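Local atomic coordinates of 2-c-methyl-d-erythritol 2,4-cyclodiphosphate synthase (Plasmodium falciparum, PDB entry 4C81), a protein that probably converts 4-diphosphocytidyl-2-C-methyl-D-erythritol 2-phosphate into 2-C-methyl-D-erythritol 2,4-cyclodiphosphate with release of CMP, a step of the non-mevalonate isoprenoid pathway. Residues Asn136-Ile141 with Ile152-Lys157; Asp63-Ser68 with Ile121-Gln126; Val49-Val54 with Ser131-Asn136. The protein carries 1 engineered substitution. One frame throughout, in Å; residues are numbered along the deposited sequence.

The three contacts lie close together: helix 130-145 carries contacts 1 and 3 and also packs on the side chains of contact 2. Contacts 1 and 3 share N136 and have centres about 10 Å apart. Contacts 1 and 2 are about 9 Å apart between centres and reach neighbouring parallel strands, 152-157 and 114-124, of the same mixed sheet. Contacts 2 and 3 are about 12 Å apart between centres and do not touch. In chain order, residues 49-54 come first, then 63-68, 121-126, 131-136 leading into 136-141, and finally 152-157. All touch one CDP and the second subunit, so the ends of the segments that pack the apolar layer supply a nucleotide site at a subunit interface.

Contact 1 (Asn136-Ile141 with Ile152-Lys157); sequences NIIKNI and ISVKGK. With CDP (cytidine-5'-diphosphate), chain D.
With chi1 near -70° in both I138 and I141, each CG1 stands anti to the carbonyl carbon and each CG2 anti to the backbone N; placed in this way, I138 meets both I152 and V154, and I141 meets I152. The contact closes a beta-alpha-beta unit: helix 130-145 packs on strand 152-157, which runs parallel to strand 114-124 in the mixed sheet. The short helix and strand segments run roughly antiparallel, at 144° with axes 8.7 Å apart.

I152 lodges against two residues about one helical turn apart, I138 and I141. Its CD1 presses against I141 CG2 at 3.4 Å, tighter than ordinary van der Waals contact, and also approaches the backbone oxygen of I138. Its other branch, CG2, meets I138 CG1 at 4.0 Å, where the two side chains slide past each other in opposite directions. V154 turns CG1 to the helix, 3.8 Å from I138 CG1, and the same methyl is 4.2 Å from I137 CG2. One valine branch thus touches two successive helix residues, and no hydrogen bond crosses the contact.

The other side of the strand is polar. S153 OG and K155 NZ both bond to D120 OD1, and K155 NZ also reaches Q12 O of the second subunit. Farther along, the strand borders CDP: the G156 carbonyl oxygen comes within 3.3 Å of the ribose C2'. K157, bent at chi2 and chi3, forms a salt bridge with D15 of the second subunit, while its NZ makes a weak hydrogen bond of 3.3 Å to O1B of the CDP beta-phosphate.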
loop_
_atom_site.group_PDB
_atom_site.type_symbol
_atom_site.label_atom_id
_atom_site.label_comp_id
_atom_site.label_asym_id
_atom_site.label_seq_id
_atom_site.Cartn_x
_atom_site.Cartn_y
_atom_site.Cartn_z
ATOM N N ASN A 136 -10.845 19.531 -7.960
ATOM C CA ASN A 136 -11.648 18.964 -9.041
ATOM C C ASN A 136 -11.772 17.444 -8.915
ATOM O O ASN A 136 -12.857 16.885 -9.062
ATOM C CB ASN A 136 -11.027 19.333 -10.396
ATOM C CG ASN A 136 -12.007 19.214 -11.558
ATOM O OD1 ASN A 136 -13.056 18.579 -11.454
ATOM N ND2 ASN A 136 -11.655 19.832 -12.681
ATOM N N ILE A 137 -10.652 16.779 -8.643
ATOM C CA ILE A 137 -10.649 15.322 -8.474
ATOM C C ILE A 137 -11.558 14.918 -7.315
ATOM O O ILE A 137 -12.399 14.024 -7.455
ATOM C CB ILE A 137 -9.224 14.780 -8.230
ATOM C CG1 ILE A 137 -8.379 14.912 -9.497
ATOM C CG2 ILE A 137 -9.271 13.315 -7.794
ATOM C CD1 ILE A 137 -6.911 14.625 -9.276
ATOM N N ILE A 138 -11.398 15.598 -6.183
ATOM C CA ILE A 138 -12.191 15.314 -4.987
ATOM C C ILE A 138 -13.686 15.555 -5.238
ATOM O O ILE A 138 -14.528 14.771 -4.787
ATOM C CB ILE A 138 -11.688 16.126 -3.768
ATOM C CG1 ILE A 138 -10.319 15.595 -3.319
ATOM C CG2 ILE A 138 -12.679 16.053 -2.619
ATOM C CD1 ILE A 138 -9.691 16.382 -2.191
ATOM N N LYS A 139 -14.005 16.626 -5.964
ATOM C CA LYS A 139 -15.390 16.916 -6.346
ATOM C C LYS A 139 -15.957 15.805 -7.230
ATOM O O LYS A 139 -17.088 15.360 -7.026
ATOM C CB LYS A 139 -15.482 18.265 -7.069
ATOM C CG LYS A 139 -16.907 18.695 -7.413
ATOM C CD LYS A 139 -16.934 20.082 -8.033
ATOM C CE LYS A 139 -18.346 20.483 -8.429
ATOM N NZ LYS A 139 -18.392 21.841 -9.039
ATOM N N ASN A 140 -15.163 15.361 -8.202
ATOM C CA ASN A 140 -15.563 14.290 -9.110
ATOM C C ASN A 140 -15.793 12.967 -8.382
ATOM O O ASN A 140 -16.795 12.296 -8.615
ATOM C CB ASN A 140 -14.516 14.099 -10.210
ATOM C CG ASN A 140 -14.512 15.227 -11.227
ATOM O OD1 ASN A 140 -15.401 16.084 -11.238
ATOM N ND2 ASN A 140 -13.505 15.228 -12.096
ATOM N N ILE A 141 -14.868 12.599 -7.498
ATOM C CA ILE A 141 -15.000 11.362 -6.723
ATOM C C ILE A 141 -16.235 11.403 -5.811
ATOM O O ILE A 141 -16.966 10.413 -5.704
ATOM C CB ILE A 141 -13.737 11.082 -5.871
ATOM C CG1 ILE A 141 -12.539 10.784 -6.770
ATOM C CG2 ILE A 141 -13.975 9.917 -4.918
ATOM C CD1 ILE A 141 -11.216 10.852 -6.049
ATOM N N ILE A 152 -12.691 12.020 1.457
ATOM C CA ILE A 152 -11.756 11.775 0.347
ATOM C C ILE A 152 -10.434 12.528 0.526
ATOM O O ILE A 152 -10.419 13.719 0.841
ATOM C CB ILE A 152 -12.370 12.211 -1.001
ATOM C CG1 ILE A 152 -13.725 11.532 -1.224
ATOM C CG2 ILE A 152 -11.423 11.891 -2.153
ATOM C CD1 ILE A 152 -14.501 12.111 -2.389
ATOM N N SER A 153 -9.329 11.813 0.319
ATOM C CA SER A 153 -8.000 12.403 0.244
ATOM C C SER A 153 -7.341 11.947 -1.049
ATOM O O SER A 153 -7.419 10.770 -1.406
ATOM C CB SER A 153 -7.145 11.959 1.426
ATOM O OG SER A 153 -5.782 12.286 1.223
ATOM N N VAL A 154 -6.708 12.886 -1.748
ATOM C CA VAL A 154 -5.872 12.567 -2.903
ATOM C C VAL A 154 -4.567 13.361 -2.810
ATOM O O VAL A 154 -4.580 14.575 -2.588
ATOM C CB VAL A 154 -6.593 12.834 -4.243
ATOM C CG1 VAL A 154 -6.945 14.307 -4.401
ATOM C CG2 VAL A 154 -5.736 12.351 -5.409
ATOM N N LYS A 155 -3.449 12.648 -2.954
ATOM C CA LYS A 155 -2.112 13.215 -2.795
ATOM C C LYS A 155 -1.225 12.689 -3.915
ATOM O O LYS A 155 -1.398 11.550 -4.363
ATOM C CB LYS A 155 -1.507 12.807 -1.441
ATOM C CG LYS A 155 -2.504 12.716 -0.285
ATOM C CD LYS A 155 -1.815 12.543 1.071
ATOM C CE LYS A 155 -1.188 11.169 1.248
ATOM N NZ LYS A 155 -2.182 10.059 1.292
ATOM N N GLY A 156 -0.270 13.513 -4.347
ATOM C CA GLY A 156 0.702 13.131 -5.361
ATOM C C GLY A 156 2.127 13.209 -4.845
ATOM O O GLY A 156 2.449 14.070 -4.027
ATOM N N LYS A 157 2.962 12.286 -5.317
ATOM C CA LYS A 157 4.393 12.255 -5.017
ATOM C C LYS A 157 5.149 11.910 -6.291
ATOM O O LYS A 157 4.714 11.046 -7.049
ATOM C CB LYS A 157 4.694 11.191 -3.957
ATOM C CG LYS A 157 4.116 11.480 -2.582
ATOM C CD LYS A 157 4.900 12.552 -1.838
ATOM C CE LYS A 157 6.242 12.028 -1.343
ATOM N NZ LYS A 157 6.840 12.909 -0.306
HETATM O O3B CDP D . 10.790 15.838 -2.550
HETATM P PB CDP D . 9.358 15.833 -1.789
HETATM O O1B CDP D . 9.520 14.743 -0.635
HETATM O O2B CDP D . 9.005 17.160 -1.222
HETATM O O3A CDP D . 8.249 15.219 -2.787
HETATM P PA CDP D . 8.100 15.620 -4.344
HETATM O O1A CDP D . 9.254 16.414 -4.820
HETATM O O2A CDP D . 7.721 14.390 -5.068
HETATM O "O5'" CDP D . 6.807 16.576 -4.329
HETATM C "C5'" CDP D . 6.584 17.539 -3.291
HETATM C "C4'" CDP D . 5.118 17.980 -3.287
HETATM O "O4'" CDP D . 4.760 18.306 -4.653
HETATM C "C3'" CDP D . 4.193 16.826 -2.909
HETATM O "O3'" CDP D . 4.039 16.748 -1.487
HETATM C "C2'" CDP D . 2.891 17.258 -3.573
HETATM O "O2'" CDP D . 2.210 18.216 -2.756
HETATM C "C1'" CDP D . 3.361 17.945 -4.865
HETATM N N1 CDP D . 3.174 17.003 -6.011
HETATM C C2 CDP D . 1.874 16.763 -6.492
HETATM O O2 CDP D . 0.903 17.318 -5.978
HETATM N N3 CDP D . 1.688 15.886 -7.562
HETATM C C4 CDP D . 2.763 15.236 -8.163
HETATM N N4 CDP D . 2.531 14.410 -9.180
HETATM C C5 CDP D . 4.053 15.470 -7.699
HETATM C C6 CDP D . 4.261 16.343 -6.631
#

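Contact 2 (Asp63-Ser68 with Ile121-Gln126); sequences DIIYHS and INVIAQ. With ZN (zinc ion), chain B; CDP (cytidine-5'-diphosphate), chain D.
V123 divides its two methyls between adjacent isoleucines of helix 64-77: CG1 lies 4.1 Å from I64 CD1, while CG2 is 3.9 Å from I65 CG1. Both isoleucines cross the valine at about a right angle. I65 also sends CG2 to I121 CD1, so its two branches span both strand residues.

Behind this apolar shell, D63 sets the start of the helix as its N-cap. Its OD1 accepts a nearly straight bond from Y66 N (3.0 Å, 177°), met from above the carboxylate plane, and the carboxylate also accepts from the backbone N of G47 and G48. One turn on, H67 ND1 binds zinc at 2.1 Å, with D15 and H17 as further ligands; NE2 is bonded to S98 OG.

The strand end serves another copy of the site. A125 O accepts from the cytosine N4 of CDP at 2.9 Å, yet that N4, the nucleotide's nearest atom, is 17.0 Å from the zinc ion, while another CDP lies about 8 Å from the side chain of I64. In the surrounding layer, I137 of helix 130-145 touches I65, and I141 touches both I65 and I121; L46 of strand 43-46 touches I64 and I65, and strand 170-181 flanks S68, I121 and A125.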
loop_
_atom_site.group_PDB
_atom_site.type_symbol
_atom_site.label_atom_id
_atom_site.label_comp_id
_atom_site.label_asym_id
_atom_site.label_seq_id
_atom_site.Cartn_x
_atom_site.Cartn_y
_atom_site.Cartn_z
ATOM N N ASP A 63 -7.372 6.217 -16.583
ATOM C CA ASP A 63 -7.639 6.920 -15.328
ATOM C C ASP A 63 -7.275 6.054 -14.120
ATOM O O ASP A 63 -8.128 5.373 -13.543
ATOM C CB ASP A 63 -9.108 7.367 -15.266
ATOM C CG ASP A 63 -9.366 8.402 -14.179
ATOM O OD1 ASP A 63 -8.705 8.356 -13.117
ATOM O OD2 ASP A 63 -10.241 9.270 -14.379
ATOM N N ILE A 64 -6.001 6.095 -13.743
ATOM C CA ILE A 64 -5.491 5.279 -12.635
ATOM C C ILE A 64 -6.238 5.518 -11.320
ATOM O O ILE A 64 -6.356 4.605 -10.501
ATOM C CB ILE A 64 -3.955 5.464 -12.411
ATOM C CG1 ILE A 64 -3.592 6.944 -12.231
ATOM C CG2 ILE A 64 -3.162 4.834 -13.562
ATOM C CD1 ILE A 64 -2.141 7.182 -11.839
ATOM N N ILE A 65 -6.737 6.735 -11.113
ATOM C CA ILE A 65 -7.451 7.061 -9.878
ATOM C C ILE A 65 -8.804 6.345 -9.828
ATOM O O ILE A 65 -9.099 5.614 -8.874
ATOM C CB ILE A 65 -7.626 8.587 -9.701
ATOM C CG1 ILE A 65 -6.263 9.255 -9.483
ATOM C CG2 ILE A 65 -8.544 8.897 -8.538
ATOM C CD1 ILE A 65 -6.342 10.760 -9.296
ATOM N N TYR A 66 -9.627 6.546 -10.853
ATOM C CA TYR A 66 -10.928 5.875 -10.900
ATOM C C TYR A 66 -10.802 4.354 -10.887
ATOM O O TYR A 66 -11.560 3.677 -10.187
ATOM C CB TYR A 66 -11.744 6.321 -12.124
ATOM C CG TYR A 66 -12.474 7.656 -11.997
ATOM C CD1 TYR A 66 -12.520 8.365 -10.792
ATOM C CD2 TYR A 66 -13.162 8.184 -13.085
ATOM C CE1 TYR A 66 -13.201 9.569 -10.688
ATOM C CE2 TYR A 66 -13.850 9.388 -12.987
ATOM C CZ TYR A 66 -13.863 10.073 -11.790
ATOM O OH TYR A 66 -14.545 11.262 -11.692
ATOM N N HIS A 67 -9.849 3.821 -11.650
ATOM C CA HIS A 67 -9.663 2.375 -11.733
ATOM C C HIS A 67 -9.205 1.799 -10.390
ATOM O O HIS A 67 -9.741 0.784 -9.934
ATOM C CB HIS A 67 -8.676 1.994 -12.840
ATOM C CG HIS A 67 -9.078 2.469 -14.203
ATOM N ND1 HIS A 67 -8.242 2.391 -15.295
ATOM C CD2 HIS A 67 -10.219 3.051 -14.642
ATOM C CE1 HIS A 67 -8.852 2.898 -16.351
ATOM N NE2 HIS A 67 -10.054 3.304 -15.982
ATOM N N SER A 68 -8.232 2.444 -9.750
ATOM C CA SER A 68 -7.743 1.959 -8.456
ATOM C C SER A 68 -8.814 2.075 -7.366
ATOM O O SER A 68 -8.911 1.204 -6.506
ATOM C CB SER A 68 -6.467 2.690 -8.031
ATOM O OG SER A 68 -6.724 4.038 -7.712
ATOM N N ILE A 121 -5.919 8.295 -1.353
ATOM C CA ILE A 121 -5.414 7.974 -2.674
ATOM C C ILE A 121 -4.024 8.581 -2.834
ATOM O O ILE A 121 -3.827 9.771 -2.576
ATOM C CB ILE A 121 -6.354 8.521 -3.768
ATOM C CG1 ILE A 121 -7.766 7.937 -3.607
ATOM C CG2 ILE A 121 -5.809 8.191 -5.140
ATOM C CD1 ILE A 121 -8.842 8.744 -4.286
ATOM N N ASN A 122 -3.070 7.742 -3.233
ATOM C CA ASN A 122 -1.685 8.137 -3.466
ATOM C C ASN A 122 -1.323 7.948 -4.927
ATOM O O ASN A 122 -1.242 6.820 -5.409
ATOM C CB ASN A 122 -0.752 7.280 -2.618
ATOM C CG ASN A 122 -0.806 7.638 -1.158
ATOM O OD1 ASN A 122 -0.662 8.801 -0.797
ATOM N ND2 ASN A 122 -1.003 6.639 -0.306
ATOM N N VAL A 123 -1.106 9.057 -5.628
ATOM C CA VAL A 123 -0.642 9.025 -7.010
ATOM C C VAL A 123 0.870 9.203 -7.021
ATOM O O VAL A 123 1.389 10.109 -6.380
ATOM C CB VAL A 123 -1.303 10.132 -7.852
ATOM C CG1 VAL A 123 -0.758 10.136 -9.283
ATOM C CG2 VAL A 123 -2.821 9.962 -7.855
ATOM N N ILE A 124 1.567 8.321 -7.731
ATOM C CA ILE A 124 3.014 8.422 -7.891
ATOM C C ILE A 124 3.263 8.763 -9.348
ATOM O O ILE A 124 2.986 7.961 -10.244
ATOM C CB ILE A 124 3.752 7.131 -7.494
ATOM C CG1 ILE A 124 3.292 6.669 -6.105
ATOM C CG2 ILE A 124 5.262 7.378 -7.504
ATOM C CD1 ILE A 124 3.949 5.390 -5.627
ATOM N N ALA A 125 3.763 9.975 -9.568
ATOM C CA ALA A 125 3.874 10.544 -10.902
ATOM C C ALA A 125 4.744 11.799 -10.866
ATOM O O ALA A 125 4.650 12.595 -9.934
ATOM C CB ALA A 125 2.484 10.875 -11.441
ATOM N N GLN A 126 5.602 11.963 -11.871
ATOM C CA GLN A 126 6.368 13.203 -12.018
ATOM C C GLN A 126 5.411 14.333 -12.384
ATOM O O GLN A 126 5.446 15.406 -11.784
ATOM C CB GLN A 126 7.451 13.059 -13.093
ATOM C CG GLN A 126 8.545 12.045 -12.778
ATOM C CD GLN A 126 9.365 12.404 -11.548
ATOM O OE1 GLN A 126 9.648 11.548 -10.704
ATOM N NE2 GLN A 126 9.756 13.672 -11.440
HETATM ZN ZN ZN B . -6.452 1.373 -15.354
HETATM O O3B CDP D . 10.790 15.838 -2.550
HETATM P PB CDP D . 9.358 15.833 -1.789
HETATM O O1B CDP D . 9.520 14.743 -0.635
HETATM O O2B CDP D . 9.005 17.160 -1.222
HETATM O O3A CDP D . 8.249 15.219 -2.787
HETATM P PA CDP D . 8.100 15.620 -4.344
HETATM O O1A CDP D . 9.254 16.414 -4.820
HETATM O O2A CDP D . 7.721 14.390 -5.068
HETATM O "O5'" CDP D . 6.807 16.576 -4.329
HETATM C "C5'" CDP D . 6.584 17.539 -3.291
HETATM C "C4'" CDP D . 5.118 17.980 -3.287
HETATM O "O4'" CDP D . 4.760 18.306 -4.653
HETATM C "C3'" CDP D . 4.193 16.826 -2.909
HETATM O "O3'" CDP D . 4.039 16.748 -1.487
HETATM C "C2'" CDP D . 2.891 17.258 -3.573
HETATM O "O2'" CDP D . 2.210 18.216 -2.756
HETATM C "C1'" CDP D . 3.361 17.945 -4.865
HETATM N N1 CDP D . 3.174 17.003 -6.011
HETATM C C2 CDP D . 1.874 16.763 -6.492
HETATM O O2 CDP D . 0.903 17.318 -5.978
HETATM N N3 CDP D . 1.688 15.886 -7.562
HETATM C C4 CDP D . 2.763 15.236 -8.163
HETATM N N4 CDP D . 2.531 14.410 -9.180
HETATM C C5 CDP D . 4.053 15.470 -7.699
HETATM C C6 CDP D . 4.261 16.343 -6.631
HETATM O O HOH W 1 -6.961 -0.371 -15.230
#

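Contact 3 (Val49-Val54 with Ser131-Asn136); sequences VKINNV and SNIRKN. With CDP (cytidine-5'-diphosphate), chain D.
V49 and N136 cross obliquely, with the valine's CG2 methyl set squarely over the face of the asparagine amide. The evidence is in the distances: V49 CG2 lies 3.5 Å from N136 CG and only slightly farther from CB, OD1 and ND2, directly above the amide plane. N136 reaches this place with CG anti to its backbone N (chi1 -160°). The contact lays a small antiparallel two-stranded sheet, 43-46 with 49-51, against the early part of helix 130-145, the helix of the beta-alpha-beta unit; the segment directions differ by 153°.

I51 and I133 cross at about a right angle and touch through their ends, CD1 to CD1 at 3.6 Å. The other branch of I133 reaches back to the valine, its CG2 standing 4.3 Å from V49 CG1. I133 therefore bridges V49 and I51, the latter reaching it through the end of its side chain. V49 also touches I137 and N140, and I51 packs on L44 and L46 of the partner strand.

R134 points away from the strand to a salt bridge with D81 of the second subunit, which itself bonds CDP. Nearby, the helix backbone reads the cytosine: S131 N donates to CDP O2 at 3.0 Å.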
loop_
_atom_site.group_PDB
_atom_site.type_symbol
_atom_site.label_atom_id
_atom_site.label_comp_id
_atom_site.label_asym_id
_atom_site.label_seq_id
_atom_site.Cartn_x
_atom_site.Cartn_y
_atom_site.Cartn_z
ATOM N N VAL A 49 -10.546 14.267 -14.459
ATOM C CA VAL A 49 -10.029 15.548 -14.945
ATOM C C VAL A 49 -9.112 15.320 -16.140
ATOM O O VAL A 49 -8.143 14.566 -16.048
ATOM C CB VAL A 49 -9.234 16.296 -13.850
ATOM C CG1 VAL A 49 -8.745 17.649 -14.373
ATOM C CG2 VAL A 49 -10.079 16.479 -12.594
ATOM N N LYS A 50 -9.414 15.979 -17.259
ATOM C CA LYS A 50 -8.577 15.887 -18.452
ATOM C C LYS A 50 -7.234 16.578 -18.218
ATOM O O LYS A 50 -7.183 17.683 -17.678
ATOM C CB LYS A 50 -9.278 16.521 -19.658
ATOM C CG LYS A 50 -10.507 15.768 -20.136
ATOM C CD LYS A 50 -10.133 14.497 -20.881
ATOM C CE LYS A 50 -11.361 13.804 -21.445
ATOM N NZ LYS A 50 -11.001 12.619 -22.270
ATOM N N ILE A 51 -6.160 15.905 -18.623
ATOM C CA ILE A 51 -4.798 16.412 -18.489
ATOM C C ILE A 51 -4.273 16.659 -19.899
ATOM O O ILE A 51 -3.797 15.743 -20.566
ATOM C CB ILE A 51 -3.879 15.407 -17.749
ATOM C CG1 ILE A 51 -4.555 14.867 -16.482
ATOM C CG2 ILE A 51 -2.557 16.063 -17.398
ATOM C CD1 ILE A 51 -4.968 15.925 -15.492
ATOM N N ASN A 52 -4.364 17.908 -20.345
ATOM C CA ASN A 52 -4.182 18.233 -21.762
ATOM C C ASN A 52 -2.750 18.107 -22.287
ATOM O O ASN A 52 -2.551 18.011 -23.497
ATOM C CB ASN A 52 -4.718 19.641 -22.052
ATOM C CG ASN A 52 -6.198 19.788 -21.718
ATOM O OD1 ASN A 52 -6.949 18.811 -21.709
ATOM N ND2 ASN A 52 -6.620 21.015 -21.437
ATOM N N ASN A 53 -1.766 18.097 -21.389
ATOM C CA ASN A 53 -0.353 17.999 -21.774
ATOM C C ASN A 53 0.260 16.598 -21.620
ATOM O O ASN A 53 1.474 16.435 -21.745
ATOM C CB ASN A 53 0.487 19.042 -21.012
ATOM C CG ASN A 53 0.740 18.668 -19.552
ATOM O OD1 ASN A 53 1.857 18.816 -19.055
ATOM N ND2 ASN A 53 -0.289 18.194 -18.861
ATOM N N VAL A 54 -0.581 15.597 -21.362
ATOM C CA VAL A 54 -0.123 14.209 -21.219
ATOM C C VAL A 54 -1.021 13.253 -22.005
ATOM O O VAL A 54 -2.248 13.330 -21.922
ATOM C CB VAL A 54 -0.107 13.761 -19.739
ATOM C CG1 VAL A 54 0.479 12.360 -19.620
ATOM C CG2 VAL A 54 0.682 14.747 -18.880
ATOM N N SER A 131 -1.780 18.481 -6.762
ATOM C CA SER A 131 -2.234 19.571 -5.887
ATOM C C SER A 131 -2.944 20.696 -6.662
ATOM O O SER A 131 -3.804 21.379 -6.103
ATOM C CB SER A 131 -1.079 20.127 -5.044
ATOM O OG SER A 131 -0.139 20.818 -5.838
ATOM N N ASN A 132 -2.600 20.873 -7.936
ATOM C CA ASN A 132 -3.267 21.867 -8.786
ATOM C C ASN A 132 -4.663 21.442 -9.249
ATOM O O ASN A 132 -5.471 22.293 -9.626
ATOM C CB ASN A 132 -2.415 22.194 -10.020
ATOM C CG ASN A 132 -1.111 22.910 -9.676
ATOM O OD1 ASN A 132 -0.172 22.916 -10.475
ATOM N ND2 ASN A 132 -1.049 23.519 -8.496
ATOM N N ILE A 133 -4.940 20.138 -9.232
ATOM C CA ILE A 133 -6.238 19.612 -9.676
ATOM C C ILE A 133 -6.980 18.837 -8.575
ATOM O O ILE A 133 -8.025 18.230 -8.840
ATOM C CB ILE A 133 -6.097 18.740 -10.963
ATOM C CG1 ILE A 133 -5.135 17.562 -10.746
ATOM C CG2 ILE A 133 -5.618 19.603 -12.130
ATOM C CD1 ILE A 133 -5.080 16.586 -11.913
ATOM N N ARG A 134 -6.461 18.903 -7.345
ATOM C CA ARG A 134 -7.014 18.168 -6.200
ATOM C C ARG A 134 -8.498 18.441 -5.982
ATOM O O ARG A 134 -9.286 17.506 -5.837
ATOM C CB ARG A 134 -6.243 18.507 -4.917
ATOM C CG ARG A 134 -6.880 17.950 -3.646
ATOM C CD ARG A 134 -6.187 18.417 -2.383
ATOM N NE ARG A 134 -5.156 17.480 -1.938
ATOM C CZ ARG A 134 -3.845 17.723 -1.893
ATOM N NH1 ARG A 134 -3.332 18.898 -2.257
ATOM N NH2 ARG A 134 -3.031 16.771 -1.457
ATOM N N LYS A 135 -8.868 19.720 -5.945
ATOM C CA LYS A 135 -10.256 20.118 -5.681
ATOM C C LYS A 135 -11.225 19.496 -6.684
ATOM O O LYS A 135 -12.284 18.994 -6.305
ATOM C CB LYS A 135 -10.393 21.644 -5.701
ATOM C CG LYS A 135 -9.775 22.347 -4.500
ATOM N N ASN A 136 -10.845 19.531 -7.960
ATOM C CA ASN A 136 -11.648 18.964 -9.041
ATOM C C ASN A 136 -11.772 17.444 -8.915
ATOM O O ASN A 136 -12.857 16.885 -9.062
ATOM C CB ASN A 136 -11.027 19.333 -10.396
ATOM C CG ASN A 136 -12.007 19.214 -11.558
ATOM O OD1 ASN A 136 -13.056 18.579 -11.454
ATOM N ND2 ASN A 136 -11.655 19.832 -12.681
HETATM O O3B CDP D . 10.790 15.838 -2.550
HETATM P PB CDP D . 9.358 15.833 -1.789
HETATM O O1B CDP D . 9.520 14.743 -0.635
HETATM O O2B CDP D . 9.005 17.160 -1.222
HETATM O O3A CDP D . 8.249 15.219 -2.787
HETATM P PA CDP D . 8.100 15.620 -4.344
HETATM O O1A CDP D . 9.254 16.414 -4.820
HETATM O O2A CDP D . 7.721 14.390 -5.068
HETATM O "O5'" CDP D . 6.807 16.576 -4.329
HETATM C "C5'" CDP D . 6.584 17.539 -3.291
HETATM C "C4'" CDP D . 5.118 17.980 -3.287
HETATM O "O4'" CDP D . 4.760 18.306 -4.653
HETATM C "C3'" CDP D . 4.193 16.826 -2.909
HETATM O "O3'" CDP D . 4.039 16.748 -1.487
HETATM C "C2'" CDP D . 2.891 17.258 -3.573
HETATM O "O2'" CDP D . 2.210 18.216 -2.756
HETATM C "C1'" CDP D . 3.361 17.945 -4.865
HETATM N N1 CDP D . 3.174 17.003 -6.011
HETATM C C2 CDP D . 1.874 16.763 -6.492
HETATM O O2 CDP D . 0.903 17.318 -5.978
HETATM N N3 CDP D . 1.688 15.886 -7.562
HETATM C C4 CDP D . 2.763 15.236 -8.163
HETATM N N4 CDP D . 2.531 14.410 -9.180
HETATM C C5 CDP D . 4.053 15.470 -7.699
HETATM C C6 CDP D . 4.261 16.343 -6.631
#